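Local atomic coordinates of ADP-ribosylation factor-binding protein GGA1 (Saccharomyces cerevisiae, PDB entry 5CN2), a protein that may help regulate membrane traffic through the trans-Golgi network and binds ARF1 and ARF2, the piece described here being its C-terminal gamma-adaptin ear (GAE) domain. Residues 21-26 and 52-57; 25-30 and 35-40. All blocks are in the same frame, centred on the assembly; numbering follows the deposited sequence.

Contact 1 (21-26 and 52-57); sequences LRIDYE and FALLVA
A methyl of Leu21, CD2, rests against the CE1 corner of the Phe52 ring, 3.5 Å away. The methyl reaches the ring obliquely, and the two side chains run at a slant to each other. In Phe52, CG is anti to the backbone N (chi1 -176°), which carries the ring inward from its strand to the leucine. Leu21 has the same first torsion (chi1 -179°), and it is the CD2 branch that does the touching. Two residues further along, Ile23 turns its CD1 methyl to both Leu54 and Phe52. Ile23 CD1 is 4.3 Å from Leu54 CD1, a looser meeting of methyls. The same Ile23 CD1 stands 4.7 Å from Phe52 CZ.

The backbones stay well apart. CA of Ile23 and CA of Leu54 are 10.0 Å from each other, a spacing that only side chains bridge. This is face-to-face packing in the beta sandwich of the GAE domain. Strand 21-29 belongs to the five-stranded antiparallel sheet, and strand 52-56 is an outermost strand of the three-stranded one. The contact lies about 3 Å from the centre of the chain, measured centre to centre, and all four touching residues are buried.

Neighbours from both sheets complete the packing. The Phe52 ring also meets the ring of Tyr41 and touches Ala105 and Tyr107, while Ile23 packs on Leu15 and Ile39. On the other face of strand 21-29, Arg22 NE donates a fairly straight hydrogen bond (162°) within a salt bridge to Asp24 OD2 (2.8 Å). OD2 lies in the guanidinium plane but is met from above its own carboxylate plane. Asp24 OD1 has its own salt-bridge partner in Arg12.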
ATOM      1  N   LEU A  21      -6.630  -0.130 -11.018  1.00 41.15           N
ATOM      2  CA  LEU A  21      -6.274  -0.518  -9.671  1.00 39.18           C
ATOM      3  C   LEU A  21      -6.394   0.654  -8.711  1.00 36.80           C
ATOM      4  O   LEU A  21      -5.983   1.772  -9.035  1.00 37.36           O
ATOM      5  CB  LEU A  21      -4.828  -1.002  -9.667  1.00 41.49           C
ATOM      6  CG  LEU A  21      -4.299  -1.483  -8.322  1.00 43.18           C
ATOM      7  CD1 LEU A  21      -4.933  -2.807  -7.948  1.00 43.75           C
ATOM      8  CD2 LEU A  21      -2.788  -1.631  -8.363  1.00 46.57           C
ATOM      9  N   ARG A  22      -6.959   0.399  -7.539  1.00 33.81           N
ATOM     10  CA  ARG A  22      -6.958   1.381  -6.439  1.00 33.08           C
ATOM     11  C   ARG A  22      -6.266   0.765  -5.245  1.00 30.26           C
ATOM     12  O   ARG A  22      -6.627  -0.316  -4.814  1.00 29.43           O
ATOM     13  CB  ARG A  22      -8.364   1.819  -6.028  1.00 31.96           C
ATOM     14  CG  ARG A  22      -8.346   2.788  -4.843  1.00 34.48           C
ATOM     15  CD  ARG A  22      -9.724   3.276  -4.418  1.00 37.04           C
ATOM     16  NE  ARG A  22     -10.478   2.277  -3.655  1.00 37.46           N
ATOM     17  CZ  ARG A  22     -11.385   1.447  -4.169  1.00 39.50           C
ATOM     18  NH1 ARG A  22     -11.676   1.472  -5.461  1.00 41.21           N
ATOM     19  NH2 ARG A  22     -12.011   0.577  -3.382  1.00 40.97           N
ATOM     20  N   ILE A  23      -5.237   1.450  -4.758  1.00 31.78           N
ATOM     21  CA  ILE A  23      -4.543   1.064  -3.545  1.00 32.81           C
ATOM     22  C   ILE A  23      -4.959   2.095  -2.553  1.00 31.15           C
ATOM     23  O   ILE A  23      -4.742   3.257  -2.773  1.00 31.43           O
ATOM     24  CB  ILE A  23      -2.999   1.128  -3.692  1.00 33.93           C
ATOM     25  CG1 ILE A  23      -2.524   0.290  -4.875  1.00 36.47           C
ATOM     26  CG2 ILE A  23      -2.319   0.659  -2.427  1.00 33.71           C
ATOM     27  CD1 ILE A  23      -1.056   0.464  -5.213  1.00 37.37           C
ATOM     28  N   ASP A  24      -5.564   1.671  -1.457  1.00 34.82           N
ATOM     29  CA  ASP A  24      -5.859   2.577  -0.357  1.00 33.06           C
ATOM     30  C   ASP A  24      -5.546   1.884   0.955  1.00 34.34           C
ATOM     31  O   ASP A  24      -5.118   0.698   0.968  1.00 29.94           O
ATOM     32  CB  ASP A  24      -7.317   3.084  -0.414  1.00 33.70           C
ATOM     33  CG  ASP A  24      -8.340   1.981  -0.521  1.00 32.90           C
ATOM     34  OD1 ASP A  24      -8.075   0.824  -0.146  1.00 37.70           O
ATOM     35  OD2 ASP A  24      -9.438   2.284  -1.006  1.00 32.51           O
ATOM     36  N   TYR A  25      -5.720   2.609   2.064  1.00 34.58           N
ATOM     37  CA  TYR A  25      -5.227   2.084   3.348  1.00 34.12           C
ATOM     38  C   TYR A  25      -5.776   2.759   4.574  1.00 35.04           C
ATOM     39  O   TYR A  25      -6.148   3.926   4.532  1.00 36.42           O
ATOM     40  CB  TYR A  25      -3.686   2.155   3.390  1.00 32.68           C
ATOM     41  CG  TYR A  25      -3.151   3.544   3.332  1.00 32.05           C
ATOM     42  CD1 TYR A  25      -3.017   4.203   2.133  1.00 32.11           C
ATOM     43  CD2 TYR A  25      -2.781   4.217   4.503  1.00 33.00           C
ATOM     44  CE1 TYR A  25      -2.524   5.494   2.087  1.00 33.69           C
ATOM     45  CE2 TYR A  25      -2.286   5.488   4.468  1.00 31.51           C
ATOM     46  CZ  TYR A  25      -2.164   6.130   3.269  1.00 33.93           C
ATOM     47  OH  TYR A  25      -1.687   7.419   3.243  1.00 36.63           O
ATOM     48  N   GLU A  26      -5.819   1.996   5.665  1.00 37.22           N
ATOM     49  CA  GLU A  26      -6.100   2.512   6.990  1.00 38.77           C
ATOM     50  C   GLU A  26      -4.775   2.781   7.681  1.00 42.18           C
ATOM     51  O   GLU A  26      -3.799   2.039   7.515  1.00 40.03           O
ATOM     52  CB  GLU A  26      -6.932   1.504   7.783  1.00 42.29           C
ATOM     53  CG  GLU A  26      -8.327   1.328   7.197  1.00 45.98           C
ATOM     54  CD  GLU A  26      -9.114   0.171   7.770  1.00 48.25           C
ATOM     55  OE1 GLU A  26      -8.534  -0.786   8.318  1.00 48.11           O
ATOM     56  OE2 GLU A  26     -10.349   0.215   7.626  1.00 61.32           O
ATOM     57  N   PHE A  52       0.232  -9.803  -8.797  1.00 39.63           N
ATOM     58  CA  PHE A  52       0.376  -8.520  -8.129  1.00 34.75           C
ATOM     59  C   PHE A  52       1.460  -8.547  -7.083  1.00 33.14           C
ATOM     60  O   PHE A  52       1.546  -9.487  -6.306  1.00 35.35           O
ATOM     61  CB  PHE A  52      -0.907  -8.063  -7.447  1.00 33.44           C
ATOM     62  CG  PHE A  52      -0.785  -6.703  -6.843  1.00 33.20           C
ATOM     63  CD1 PHE A  52      -1.024  -5.565  -7.608  1.00 36.30           C
ATOM     64  CD2 PHE A  52      -0.335  -6.549  -5.552  1.00 36.11           C
ATOM     65  CE1 PHE A  52      -0.857  -4.306  -7.068  1.00 35.22           C
ATOM     66  CE2 PHE A  52      -0.156  -5.292  -5.010  1.00 37.57           C
ATOM     67  CZ  PHE A  52      -0.436  -4.172  -5.769  1.00 34.74           C
ATOM     68  N   ALA A  53       2.241  -7.469  -7.001  1.00 31.91           N
ATOM     69  CA  ALA A  53       3.159  -7.312  -5.882  1.00 30.97           C
ATOM     70  C   ALA A  53       3.516  -5.871  -5.648  1.00 28.70           C
ATOM     71  O   ALA A  53       3.816  -5.144  -6.588  1.00 24.31           O
ATOM     72  CB  ALA A  53       4.443  -8.111  -6.160  1.00 33.26           C
ATOM     73  N   LEU A  54       3.543  -5.485  -4.372  1.00 29.78           N
ATOM     74  CA  LEU A  54       3.938  -4.162  -3.952  1.00 30.89           C
ATOM     75  C   LEU A  54       5.306  -4.235  -3.321  1.00 29.68           C
ATOM     76  O   LEU A  54       5.555  -5.122  -2.512  1.00 30.48           O
ATOM     77  CB  LEU A  54       2.980  -3.601  -2.901  1.00 33.82           C
ATOM     78  CG  LEU A  54       3.257  -2.128  -2.528  1.00 32.46           C
ATOM     79  CD1 LEU A  54       2.416  -1.208  -3.399  1.00 33.56           C
ATOM     80  CD2 LEU A  54       3.010  -1.883  -1.054  1.00 33.40           C
ATOM     81  N   LEU A  55       6.183  -3.302  -3.698  1.00 26.63           N
ATOM     82  CA  LEU A  55       7.513  -3.214  -3.136  1.00 26.66           C
ATOM     83  C   LEU A  55       7.618  -1.870  -2.461  1.00 27.25           C
ATOM     84  O   LEU A  55       7.070  -0.876  -2.934  1.00 26.37           O
ATOM     85  CB  LEU A  55       8.600  -3.345  -4.199  1.00 29.16           C
ATOM     86  CG  LEU A  55       8.870  -4.718  -4.800  1.00 32.15           C
ATOM     87  CD1 LEU A  55       7.671  -5.255  -5.543  1.00 32.51           C
ATOM     88  CD2 LEU A  55      10.060  -4.641  -5.754  1.00 34.26           C
ATOM     89  N   VAL A  56       8.333  -1.830  -1.351  1.00 25.39           N
ATOM     90  CA  VAL A  56       8.412  -0.613  -0.566  1.00 27.32           C
ATOM     91  C   VAL A  56       9.825  -0.385  -0.079  1.00 23.99           C
ATOM     92  O   VAL A  56      10.580  -1.334   0.068  1.00 25.14           O
ATOM     93  CB  VAL A  56       7.464  -0.725   0.645  1.00 28.32           C
ATOM     94  CG1 VAL A  56       7.538   0.509   1.471  1.00 32.91           C
ATOM     95  CG2 VAL A  56       6.034  -0.856   0.190  1.00 28.99           C
ATOM     96  N   ALA A  57      10.184   0.862   0.154  1.00 25.35           N
ATOM     97  CA  ALA A  57      11.433   1.187   0.818  1.00 30.76           C
ATOM     98  C   ALA A  57      11.105   1.736   2.176  1.00 33.14           C
ATOM     99  O   ALA A  57       9.975   2.161   2.428  1.00 31.45           O
ATOM    100  CB  ALA A  57      12.218   2.215   0.026  1.00 31.44           C
TER

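Contact 2 (25-30 and 35-40); sequences YELTRE and LRLVIF
Thr28 and Arg36 are joined by two backbone hydrogen bonds, Arg36 N to Thr28 O at 2.8 Å and Thr28 N to Arg36 O at 3.1 Å. Glu26 and Val38 form the next such pair: Glu26 N donates to Val38 O at 2.9 Å, and Val38 N to Glu26 O. Near the turn, Glu30 OE2 makes a long salt bridge to Arg36 NE, 3.8 Å. Carboxylate and guanidinium planes are 8° apart and offset, and the attraction is probably electrostatic, without a directed hydrogen bond.

The segments lie on the two arms, strands 21-29 and 34-43, of a beta hairpin in the GAE sandwich. Tyr25, Leu27 and Arg29 form non-hydrogen-bonded pairs with Ile39, Leu37 and Leu35 on one face.

Leu27 and Leu37 lie side by side there, CD1 to CD1 at 3.6 Å. Leu27 CD1 also meets Leu35 CD1 at 4.0 Å. With CG between backbone N and carbonyl carbon (chi1 64°), the Tyr25 ring stands up from the sheet, and its CD2 passes Leu37 CD2 obliquely at 4.0 Å. The Arg29 guanidinium passes Leu35 CD2 obliquely; its NH2 bonds Val93 O. On the other face, Thr28 OG1 lies alongside Arg36 CB, and Glu26 OE1 is at the Phe40 ring edge, 4.1 Å from CE2.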
ATOM      1  N   TYR A  25      -5.720   2.609   2.064  1.00 34.58           N
ATOM      2  CA  TYR A  25      -5.227   2.084   3.348  1.00 34.12           C
ATOM      3  C   TYR A  25      -5.776   2.759   4.574  1.00 35.04           C
ATOM      4  O   TYR A  25      -6.148   3.926   4.532  1.00 36.42           O
ATOM      5  CB  TYR A  25      -3.686   2.155   3.390  1.00 32.68           C
ATOM      6  CG  TYR A  25      -3.151   3.544   3.332  1.00 32.05           C
ATOM      7  CD1 TYR A  25      -3.017   4.203   2.133  1.00 32.11           C
ATOM      8  CD2 TYR A  25      -2.781   4.217   4.503  1.00 33.00           C
ATOM      9  CE1 TYR A  25      -2.524   5.494   2.087  1.00 33.69           C
ATOM     10  CE2 TYR A  25      -2.286   5.488   4.468  1.00 31.51           C
ATOM     11  CZ  TYR A  25      -2.164   6.130   3.269  1.00 33.93           C
ATOM     12  OH  TYR A  25      -1.687   7.419   3.243  1.00 36.63           O
ATOM     13  N   GLU A  26      -5.819   1.996   5.665  1.00 37.22           N
ATOM     14  CA  GLU A  26      -6.100   2.512   6.990  1.00 38.77           C
ATOM     15  C   GLU A  26      -4.775   2.781   7.681  1.00 42.18           C
ATOM     16  O   GLU A  26      -3.799   2.039   7.515  1.00 40.03           O
ATOM     17  CB  GLU A  26      -6.932   1.504   7.783  1.00 42.29           C
ATOM     18  CG  GLU A  26      -8.327   1.328   7.197  1.00 45.98           C
ATOM     19  CD  GLU A  26      -9.114   0.171   7.770  1.00 48.25           C
ATOM     20  OE1 GLU A  26      -8.534  -0.786   8.318  1.00 48.11           O
ATOM     21  OE2 GLU A  26     -10.349   0.215   7.626  1.00 61.32           O
ATOM     22  N   LEU A  27      -4.724   3.857   8.446  1.00 43.42           N
ATOM     23  CA  LEU A  27      -3.504   4.230   9.141  1.00 45.61           C
ATOM     24  C   LEU A  27      -3.841   4.548  10.579  1.00 45.08           C
ATOM     25  O   LEU A  27      -4.530   5.525  10.837  1.00 42.80           O
ATOM     26  CB  LEU A  27      -2.869   5.440   8.477  1.00 49.06           C
ATOM     27  CG  LEU A  27      -1.618   5.978   9.168  1.00 51.51           C
ATOM     28  CD1 LEU A  27      -0.458   5.027   9.016  1.00 50.28           C
ATOM     29  CD2 LEU A  27      -1.266   7.331   8.578  1.00 58.53           C
ATOM     30  N   THR A  28      -3.360   3.716  11.500  1.00 41.77           N
ATOM     31  CA  THR A  28      -3.629   3.896  12.915  1.00 46.14           C
ATOM     32  C   THR A  28      -2.341   4.030  13.711  1.00 49.40           C
ATOM     33  O   THR A  28      -1.290   3.523  13.331  1.00 52.73           O
ATOM     34  CB  THR A  28      -4.387   2.701  13.477  1.00 45.56           C
ATOM     35  OG1 THR A  28      -3.801   1.506  12.963  1.00 46.37           O
ATOM     36  CG2 THR A  28      -5.826   2.759  13.065  1.00 47.76           C
ATOM     37  N   ARG A  29      -2.438   4.709  14.837  1.00 47.51           N
ATOM     38  CA  ARG A  29      -1.317   4.830  15.737  1.00 48.85           C
ATOM     39  C   ARG A  29      -1.516   3.813  16.838  1.00 47.71           C
ATOM     40  O   ARG A  29      -2.507   3.867  17.539  1.00 49.03           O
ATOM     41  CB  ARG A  29      -1.258   6.242  16.304  1.00 49.64           C
ATOM     42  CG  ARG A  29      -0.302   6.387  17.469  1.00 48.48           C
ATOM     43  CD  ARG A  29      -0.008   7.840  17.749  1.00 51.23           C
ATOM     44  NE  ARG A  29       1.426   8.071  17.707  1.00 61.22           N
ATOM     45  CZ  ARG A  29       2.106   8.422  16.626  1.00 60.57           C
ATOM     46  NH1 ARG A  29       1.494   8.609  15.482  1.00 70.22           N
ATOM     47  NH2 ARG A  29       3.409   8.589  16.691  1.00 66.08           N
ATOM     48  N   GLU A  30      -0.607   2.852  16.964  1.00 47.97           N
ATOM     49  CA  GLU A  30      -0.745   1.840  18.004  1.00 48.06           C
ATOM     50  C   GLU A  30      -0.089   2.262  19.313  1.00 47.37           C
ATOM     51  O   GLU A  30      -0.514   1.861  20.385  1.00 53.65           O
ATOM     52  CB  GLU A  30      -0.137   0.519  17.558  1.00 54.71           C
ATOM     53  CG  GLU A  30      -1.007  -0.282  16.603  1.00 60.40           C
ATOM     54  CD  GLU A  30      -0.497  -1.698  16.445  1.00 66.10           C
ATOM     55  OE1 GLU A  30       0.728  -1.926  16.605  1.00 70.27           O
ATOM     56  OE2 GLU A  30      -1.323  -2.589  16.183  1.00 70.70           O
ATOM     57  N   LEU A  35       3.119   3.044  14.049  1.00 41.86           N
ATOM     58  CA  LEU A  35       1.918   3.110  13.219  1.00 39.56           C
ATOM     59  C   LEU A  35       1.637   1.754  12.589  1.00 40.99           C
ATOM     60  O   LEU A  35       2.561   0.965  12.344  1.00 44.37           O
ATOM     61  CB  LEU A  35       2.092   4.114  12.087  1.00 38.64           C
ATOM     62  CG  LEU A  35       2.537   5.531  12.406  1.00 38.99           C
ATOM     63  CD1 LEU A  35       2.583   6.378  11.145  1.00 40.63           C
ATOM     64  CD2 LEU A  35       1.629   6.173  13.431  1.00 41.47           C
ATOM     65  N   ARG A  36       0.363   1.493  12.304  1.00 38.65           N
ATOM     66  CA  ARG A  36      -0.062   0.273  11.633  1.00 39.04           C
ATOM     67  C   ARG A  36      -0.701   0.661  10.301  1.00 41.16           C
ATOM     68  O   ARG A  36      -1.564   1.527  10.264  1.00 36.81           O
ATOM     69  CB  ARG A  36      -1.071  -0.458  12.486  1.00 39.60           C
ATOM     70  CG  ARG A  36      -1.321  -1.873  12.023  1.00 47.77           C
ATOM     71  CD  ARG A  36      -1.435  -2.832  13.199  1.00 52.95           C
ATOM     72  NE  ARG A  36      -1.865  -4.164  12.782  1.00 58.92           N
ATOM     73  CZ  ARG A  36      -3.100  -4.461  12.372  1.00 63.67           C
ATOM     74  NH1 ARG A  36      -4.048  -3.519  12.312  1.00 66.36           N
ATOM     75  NH2 ARG A  36      -3.392  -5.703  12.007  1.00 64.37           N
ATOM     76  N   LEU A  37      -0.239   0.071   9.201  1.00 44.00           N
ATOM     77  CA  LEU A  37      -0.866   0.301   7.899  1.00 42.93           C
ATOM     78  C   LEU A  37      -1.495  -0.953   7.439  1.00 41.96           C
ATOM     79  O   LEU A  37      -0.800  -1.970   7.260  1.00 41.15           O
ATOM     80  CB  LEU A  37       0.143   0.640   6.815  1.00 46.05           C
ATOM     81  CG  LEU A  37       0.380   2.090   6.527  1.00 49.16           C
ATOM     82  CD1 LEU A  37       1.569   2.528   7.374  1.00 53.94           C
ATOM     83  CD2 LEU A  37       0.654   2.225   5.045  1.00 50.93           C
ATOM     84  N   VAL A  38      -2.795  -0.878   7.196  1.00 44.24           N
ATOM     85  CA  VAL A  38      -3.515  -1.957   6.550  1.00 41.92           C
ATOM     86  C   VAL A  38      -3.807  -1.481   5.145  1.00 42.51           C
ATOM     87  O   VAL A  38      -4.561  -0.523   4.954  1.00 40.53           O
ATOM     88  CB  VAL A  38      -4.778  -2.308   7.327  1.00 43.60           C
ATOM     89  CG1 VAL A  38      -5.463  -3.522   6.714  1.00 44.22           C
ATOM     90  CG2 VAL A  38      -4.414  -2.570   8.780  1.00 41.54           C
ATOM     91  N   ILE A  39      -3.159  -2.129   4.173  1.00 40.82           N
ATOM     92  CA  ILE A  39      -3.246  -1.747   2.770  1.00 37.43           C
ATOM     93  C   ILE A  39      -4.219  -2.678   2.049  1.00 35.98           C
ATOM     94  O   ILE A  39      -4.247  -3.885   2.301  1.00 35.69           O
ATOM     95  CB  ILE A  39      -1.879  -1.816   2.084  1.00 36.75           C
ATOM     96  CG1 ILE A  39      -0.820  -1.147   2.971  1.00 39.41           C
ATOM     97  CG2 ILE A  39      -1.926  -1.176   0.684  1.00 35.59           C
ATOM     98  CD1 ILE A  39       0.574  -1.099   2.365  1.00 40.29           C
ATOM     99  N   PHE A  40      -5.022  -2.105   1.162  1.00 33.93           N
ATOM    100  CA  PHE A  40      -6.012  -2.865   0.413  1.00 34.28           C
ATOM    101  C   PHE A  40      -5.856  -2.560  -1.062  1.00 31.29           C
ATOM    102  O   PHE A  40      -5.666  -1.400  -1.453  1.00 32.98           O
ATOM    103  CB  PHE A  40      -7.433  -2.485   0.847  1.00 36.46           C
ATOM    104  CG  PHE A  40      -7.761  -2.849   2.256  1.00 37.04           C
ATOM    105  CD1 PHE A  40      -8.311  -4.081   2.546  1.00 38.84           C
ATOM    106  CD2 PHE A  40      -7.559  -1.941   3.287  1.00 36.82           C
ATOM    107  CE1 PHE A  40      -8.629  -4.419   3.852  1.00 39.60           C
ATOM    108  CE2 PHE A  40      -7.879  -2.268   4.580  1.00 35.67           C
ATOM    109  CZ  PHE A  40      -8.397  -3.515   4.867  1.00 36.52           C
TER

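In the fold
From the N terminus, strand 13-17 leads into strand 21-29, where both contacts start. They share Tyr25 and Glu26. The chain turns after strand 21-29 and comes back as strand 34-43. Contact 2 closes this short hairpin loop within one sheet. The chain then crosses to the second sheet as strand 52-56, and contact 1 closes the longer loop back to 21-26. The hairpin turn of contact 2 thus lies within the span of contact 1. Their centres are about 12 Å apart. They touch directly through Ile23 packing on Ile39 and a probable backbone hydrogen bond from Phe40 to Asp24.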